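PDB 6VDA: ZT_dimer domain-containing protein from Thermotoga maritima, which probably transports divalent metal ions such as zinc across the membrane as a cation diffusion facilitator, this chain being its zinc-binding C-terminal domain. Local coordinates for residues 27-32 / 45-50; 41-46 / 79-84. All blocks are in the same frame, centred on the assembly; numbering follows the deposited sequence.

Contact 1 (27-32 / 45-50); sequences NPHRVR and DIEVDG. With ZN (zinc ion), chain B; SO4 (sulfate ion), chain C.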
loop_
_atom_site.group_PDB
_atom_site.type_symbol
_atom_site.label_atom_id
_atom_site.label_comp_id
_atom_site.label_asym_id
_atom_site.label_seq_id
_atom_site.Cartn_x
_atom_site.Cartn_y
_atom_site.Cartn_z
ATOM N N ASN A 27 8.424 2.994 13.585
ATOM C CA ASN A 27 7.837 4.314 13.244
ATOM C C ASN A 27 6.469 4.141 12.591
ATOM O O ASN A 27 6.248 4.624 11.484
ATOM C CB ASN A 27 8.766 5.096 12.316
ATOM C CG ASN A 27 8.371 6.553 12.199
ATOM O OD1 ASN A 27 8.602 7.191 11.172
ATOM N ND2 ASN A 27 7.778 7.088 13.250
ATOM N N PRO A 28 5.505 3.449 13.238
ATOM C CA PRO A 28 4.131 3.433 12.741
ATOM C C PRO A 28 3.611 4.877 12.694
ATOM O O PRO A 28 3.794 5.590 13.670
ATOM C CB PRO A 28 3.356 2.580 13.752
ATOM C CG PRO A 28 4.233 2.591 15.004
ATOM C CD PRO A 28 5.657 2.687 14.488
ATOM N N HIS A 29 3.035 5.281 11.558
ATOM C CA HIS A 29 2.524 6.659 11.309
ATOM C C HIS A 29 1.389 6.613 10.283
ATOM O O HIS A 29 1.197 5.544 9.668
ATOM C CB HIS A 29 3.666 7.588 10.868
ATOM C CG HIS A 29 4.267 7.262 9.539
ATOM N ND1 HIS A 29 5.100 6.175 9.351
ATOM C CD2 HIS A 29 4.194 7.897 8.344
ATOM C CE1 HIS A 29 5.503 6.145 8.091
ATOM N NE2 HIS A 29 4.957 7.191 7.448
ATOM N N ARG A 30 0.692 7.737 10.098
ATOM C CA ARG A 30 -0.537 7.850 9.262
ATOM C C ARG A 30 -1.510 6.746 9.683
ATOM O O ARG A 30 -2.152 6.122 8.806
ATOM C CB ARG A 30 -0.210 7.783 7.765
ATOM C CG ARG A 30 0.324 9.089 7.200
ATOM C CD ARG A 30 0.437 9.077 5.686
ATOM N NE ARG A 30 1.209 10.216 5.201
ATOM C CZ ARG A 30 1.478 10.464 3.922
ATOM N NH1 ARG A 30 1.033 9.652 2.975
ATOM N NH2 ARG A 30 2.195 11.526 3.594
ATOM N N VAL A 31 -1.599 6.514 10.987
ATOM C CA VAL A 31 -2.519 5.504 11.570
ATOM C C VAL A 31 -3.903 6.142 11.652
ATOM O O VAL A 31 -4.060 7.126 12.388
ATOM C CB VAL A 31 -2.015 5.006 12.929
ATOM C CG1 VAL A 31 -2.918 3.912 13.472
ATOM C CG2 VAL A 31 -0.568 4.540 12.829
ATOM N N ARG A 32 -4.845 5.609 10.875
ATOM C CA ARG A 32 -6.183 6.199 10.633
ATOM C C ARG A 32 -7.235 5.105 10.852
ATOM O O ARG A 32 -6.952 3.938 10.511
ATOM C CB ARG A 32 -6.210 6.813 9.227
ATOM N N ASP A 45 0.935 3.285 7.966
ATOM C CA ASP A 45 2.286 3.092 7.386
ATOM C C ASP A 45 3.167 2.509 8.486
ATOM O O ASP A 45 3.010 2.948 9.632
ATOM C CB ASP A 45 2.867 4.405 6.864
ATOM C CG ASP A 45 2.102 4.971 5.682
ATOM O OD1 ASP A 45 1.080 4.377 5.326
ATOM O OD2 ASP A 45 2.546 5.992 5.126
ATOM N N ILE A 46 4.022 1.541 8.154
ATOM C CA ILE A 46 5.133 1.096 9.044
ATOM C C ILE A 46 6.442 1.247 8.273
ATOM O O ILE A 46 6.412 1.227 7.034
ATOM C CB ILE A 46 4.921 -0.344 9.566
ATOM C CG1 ILE A 46 4.906 -1.373 8.433
ATOM C CG2 ILE A 46 3.670 -0.424 10.428
ATOM C CD1 ILE A 46 5.033 -2.800 8.903
ATOM N N GLU A 47 7.549 1.352 9.000
ATOM C CA GLU A 47 8.919 1.319 8.440
ATOM C C GLU A 47 9.604 0.010 8.850
ATOM O O GLU A 47 9.416 -0.446 9.999
ATOM C CB GLU A 47 9.679 2.556 8.907
ATOM C CG GLU A 47 9.150 3.825 8.285
ATOM C CD GLU A 47 9.854 5.084 8.747
ATOM O OE1 GLU A 47 11.087 5.046 8.904
ATOM O OE2 GLU A 47 9.163 6.089 8.952
ATOM N N VAL A 48 10.366 -0.578 7.926
ATOM C CA VAL A 48 11.208 -1.781 8.190
ATOM C C VAL A 48 12.596 -1.537 7.605
ATOM O O VAL A 48 12.751 -0.670 6.718
ATOM C CB VAL A 48 10.570 -3.066 7.631
ATOM C CG1 VAL A 48 9.148 -3.238 8.150
ATOM C CG2 VAL A 48 10.603 -3.121 6.108
ATOM N N ASP A 49 13.578 -2.266 8.120
ATOM C CA ASP A 49 14.949 -2.252 7.572
ATOM C C ASP A 49 14.809 -2.289 6.044
ATOM O O ASP A 49 14.080 -3.162 5.540
ATOM C CB ASP A 49 15.766 -3.396 8.173
ATOM C CG ASP A 49 17.233 -3.310 7.820
ATOM O OD1 ASP A 49 17.538 -3.421 6.627
ATOM O OD2 ASP A 49 18.049 -3.092 8.739
ATOM N N GLY A 50 15.442 -1.348 5.339
ATOM C CA GLY A 50 15.455 -1.292 3.867
ATOM C C GLY A 50 15.971 -2.585 3.255
ATOM O O GLY A 50 15.650 -2.837 2.078
HETATM ZN ZN ZN B . 4.594 6.730 5.386
HETATM S S SO4 C . 10.622 2.778 16.288
HETATM O O1 SO4 C . 9.227 2.431 16.329
HETATM O O2 SO4 C . 11.409 1.655 16.719
HETATM O O3 SO4 C . 10.868 3.895 17.161
HETATM O O4 SO4 C . 10.990 3.135 14.948
#
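H29 and D45 share one zinc ion across a pair of antiparallel strands. The imidazole gives NE2 to the metal at 2.1 Å, and the carboxylate of D45 gives OD2 at 2.2 Å. Ring and carboxylate planes stand 88° apart, the two side chains crossing as they converge on the metal. E83 and E89 of the same chain complete the site.

A side-chain hydrogen bond helps hold the ring. H29 ND1 donates to N27 O at 2.9 Å, close to the ring plane, which leaves NE2 for the metal and limits rotation of the imidazole. The first torsion (chi1 66°) tucks CG between the backbone N and the carbonyl carbon, bringing the ring back over D45. The backbones of these two residues form a hydrogen-bonded pair: H29 N meets D45 O at 3.0 Å and D45 N meets H29 O at 2.8 Å. P28 CA adds a CH...O contact to that same D45 O, 3.3 Å away.

CB of D45 sits over one face of the H29 ring, 3.6 Å from its centroid and 21° off the normal, a CH-pi contact that backs the metal ligand. The extended chain of R30 runs past D45, with CD 3.8 Å from OD2, although its guanidinium forms a salt bridge with E89, another zinc ligand. On the other side of the sheet, P28 lies beside I46 and rests on F16 and L19 of helix 6-19.

Strands 26-36 and 39-48 thus make a beta hairpin carrying half of a mixed histidine-carboxylate zinc site, within the alpha-beta-beta-alpha-beta fold of the cation diffusion facilitator C-terminal domain.

Contact 2 (41-46 / 79-84); sequences FIEMDI and TIHVEP. With ZN (zinc ion), chain B; SO4 (sulfate ion), chain D; SO4 (sulfate ion), chain E.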
loop_
_atom_site.group_PDB
_atom_site.type_symbol
_atom_site.label_atom_id
_atom_site.label_comp_id
_atom_site.label_asym_id
_atom_site.label_seq_id
_atom_site.Cartn_x
_atom_site.Cartn_y
_atom_site.Cartn_z
ATOM N N PHE A 41 -12.423 0.087 10.191
ATOM C CA PHE A 41 -11.398 -0.136 9.134
ATOM C C PHE A 41 -10.121 0.638 9.482
ATOM O O PHE A 41 -10.177 1.863 9.677
ATOM C CB PHE A 41 -11.943 0.276 7.765
ATOM C CG PHE A 41 -13.079 -0.580 7.270
ATOM C CD1 PHE A 41 -14.364 -0.410 7.769
ATOM C CD2 PHE A 41 -12.865 -1.560 6.311
ATOM C CE1 PHE A 41 -15.411 -1.201 7.318
ATOM C CE2 PHE A 41 -13.913 -2.350 5.859
ATOM C CZ PHE A 41 -15.182 -2.170 6.365
ATOM N N ILE A 42 -8.991 -0.065 9.543
ATOM C CA ILE A 42 -7.696 0.491 10.029
ATOM C C ILE A 42 -6.684 0.499 8.888
ATOM O O ILE A 42 -6.508 -0.540 8.223
ATOM C CB ILE A 42 -7.163 -0.299 11.234
ATOM C CG1 ILE A 42 -8.150 -0.251 12.400
ATOM C CG2 ILE A 42 -5.784 0.211 11.635
ATOM C CD1 ILE A 42 -7.860 -1.272 13.456
ATOM N N GLU A 43 -6.018 1.638 8.725
ATOM C CA GLU A 43 -4.944 1.848 7.730
ATOM C C GLU A 43 -3.738 2.449 8.455
ATOM O O GLU A 43 -3.947 3.207 9.419
ATOM C CB GLU A 43 -5.500 2.733 6.622
ATOM C CG GLU A 43 -4.459 3.286 5.679
ATOM C CD GLU A 43 -5.103 3.945 4.475
ATOM O OE1 GLU A 43 -4.785 3.531 3.345
ATOM O OE2 GLU A 43 -5.949 4.847 4.677
ATOM N N MET A 44 -2.522 2.100 8.039
ATOM C CA MET A 44 -1.291 2.614 8.683
ATOM C C MET A 44 -0.097 2.477 7.735
ATOM O O MET A 44 -0.148 1.648 6.808
ATOM C CB MET A 44 -1.015 1.862 9.989
ATOM C CG MET A 44 -0.615 0.405 9.813
ATOM S SD MET A 44 -0.487 -0.459 11.407
ATOM C CE MET A 44 -2.212 -0.752 11.785
ATOM N N ASP A 45 0.935 3.285 7.966
ATOM C CA ASP A 45 2.286 3.092 7.386
ATOM C C ASP A 45 3.167 2.509 8.486
ATOM O O ASP A 45 3.010 2.948 9.632
ATOM C CB ASP A 45 2.867 4.405 6.864
ATOM C CG ASP A 45 2.102 4.971 5.682
ATOM O OD1 ASP A 45 1.080 4.377 5.326
ATOM O OD2 ASP A 45 2.546 5.992 5.126
ATOM N N ILE A 46 4.022 1.541 8.154
ATOM C CA ILE A 46 5.133 1.096 9.044
ATOM C C ILE A 46 6.442 1.247 8.273
ATOM O O ILE A 46 6.412 1.227 7.034
ATOM C CB ILE A 46 4.921 -0.344 9.566
ATOM C CG1 ILE A 46 4.906 -1.373 8.433
ATOM C CG2 ILE A 46 3.670 -0.424 10.428
ATOM C CD1 ILE A 46 5.033 -2.800 8.903
ATOM N N THR A 79 -5.183 -2.513 6.524
ATOM C CA THR A 79 -4.237 -2.356 5.391
ATOM C C THR A 79 -2.994 -1.622 5.905
ATOM O O THR A 79 -3.152 -0.565 6.575
ATOM C CB THR A 79 -4.886 -1.644 4.197
ATOM O OG1 THR A 79 -5.163 -0.298 4.578
ATOM C CG2 THR A 79 -6.160 -2.314 3.730
ATOM N N ILE A 80 -1.820 -2.175 5.585
ATOM C CA ILE A 80 -0.491 -1.739 6.093
ATOM C C ILE A 80 0.413 -1.454 4.899
ATOM O O ILE A 80 0.710 -2.392 4.162
ATOM C CB ILE A 80 0.116 -2.821 7.002
ATOM C CG1 ILE A 80 -0.859 -3.227 8.109
ATOM C CG2 ILE A 80 1.451 -2.358 7.563
ATOM C CD1 ILE A 80 -0.424 -4.441 8.885
ATOM N N HIS A 81 0.852 -0.207 4.754
ATOM C CA HIS A 81 1.863 0.232 3.761
ATOM C C HIS A 81 3.253 0.075 4.387
ATOM O O HIS A 81 3.412 0.422 5.582
ATOM C CB HIS A 81 1.518 1.647 3.293
ATOM C CG HIS A 81 0.089 1.765 2.880
ATOM N ND1 HIS A 81 -0.829 2.530 3.588
ATOM C CD2 HIS A 81 -0.601 1.169 1.879
ATOM C CE1 HIS A 81 -2.010 2.431 3.015
ATOM N NE2 HIS A 81 -1.898 1.597 1.964
ATOM N N VAL A 82 4.204 -0.490 3.641
ATOM C CA VAL A 82 5.589 -0.756 4.136
ATOM C C VAL A 82 6.558 0.221 3.460
ATOM O O VAL A 82 6.496 0.358 2.228
ATOM C CB VAL A 82 5.990 -2.224 3.906
ATOM C CG1 VAL A 82 7.478 -2.439 4.113
ATOM C CG2 VAL A 82 5.176 -3.160 4.792
ATOM N N GLU A 83 7.404 0.882 4.256
ATOM C CA GLU A 83 8.422 1.849 3.775
ATOM C C GLU A 83 9.781 1.490 4.358
ATOM O O GLU A 83 9.865 0.837 5.400
ATOM C CB GLU A 83 8.090 3.274 4.212
ATOM C CG GLU A 83 6.685 3.725 3.872
ATOM C CD GLU A 83 6.314 5.024 4.563
ATOM O OE1 GLU A 83 7.227 5.707 5.051
ATOM O OE2 GLU A 83 5.115 5.351 4.613
ATOM N N PRO A 84 10.880 1.943 3.719
ATOM C CA PRO A 84 12.209 1.880 4.322
ATOM C C PRO A 84 12.343 2.791 5.551
ATOM O O PRO A 84 11.699 3.832 5.587
ATOM C CB PRO A 84 13.164 2.391 3.230
ATOM C CG PRO A 84 12.349 2.351 1.951
ATOM C CD PRO A 84 10.909 2.553 2.380
HETATM ZN ZN ZN B . 4.594 6.730 5.386
HETATM S S SO4 D . 2.935 -0.895 0.232
HETATM O O1 SO4 D . 1.559 -1.288 0.388
HETATM O O2 SO4 D . 3.368 -1.183 -1.109
HETATM O O3 SO4 D . 3.056 0.515 0.483
HETATM O O4 SO4 D . 3.753 -1.618 1.165
HETATM S S SO4 E . 2.423 -1.894 -0.104
HETATM O O1 SO4 E . 1.962 -0.544 -0.304
HETATM O O2 SO4 E . 2.857 -2.057 1.257
HETATM O O3 SO4 E . 1.348 -2.807 -0.378
HETATM O O4 SO4 E . 3.519 -2.166 -0.992
#
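H81 O takes a hydrogen bond from I46 N (2.9 Å) and, more weakly, a CH...O contact from D45 CA (3.4 Å). Two residues before I46, M44 O receives H81 N at 2.9 Å. Further bonds from T79 N to I42 O, M44 N to T79 O and E83 N to I46 O extend this parallel ladder.

On the face that carries E43, D45, T79 and H81, H81 ND1 donates to D45 OD1 at 3.2 Å. CG of H81 stands anti to the carbonyl carbon (chi1 -50°), which helps turn the ND1 edge toward D45. The bond is bent (140° at the hydrogen), yet it approaches OD1 nearly along its C-O axis and lies close to the ring plane. The planes are 88° apart, the carboxylate turned across the ring edge. With an alanine in place of H81, D45 OD1 would lose its imidazole donor, and the carboxylate would probably be left to turn more freely about its bond to zinc. E43 OE1 approaches CE1 of the same ring, at 3.0 Å, while E43 OE2 forms a salt bridge with R34.

The two strands are the parallel pair of a beta-alpha-beta crossover, joined through helix 54-71. E83, the zinc ligand contributed by strand 75-84, directs OE2 to the metal beside D45 OD2.

The opposite face is apolar. I46 CG1 packs on I80 CG2 at 3.7 Å and reaches V82 CG2 at 4.1 Å; M44 CG lies alongside I80 CG1. I46 and I80 are covered by I64 of helix 54-71, whereas V82 also meets V54 of the second subunit.

Contacts 1 and 2 lie on the two sides of strand 39-48, with centres about 6 Å apart and D45 and I46 in common. D45 joins them at the zinc: contact 1 supplies H29 and contact 2 supplies E83, while E89, from beyond both, is the fourth ligand. The metal brings H29 NE2 to 3.4 Å from E83 OE2, although their strands do not neighbour each other in the sheet. Two probable backbone hydrogen bonds, V48 N to E83 O and R32 N to E43 O, each 2.9 Å, carry the same two strand pairings further. Hairpin and crossover belong to one three-stranded mixed sheet, its strand 26-36 interrupted near R30, and the zinc takes one ligand from each strand.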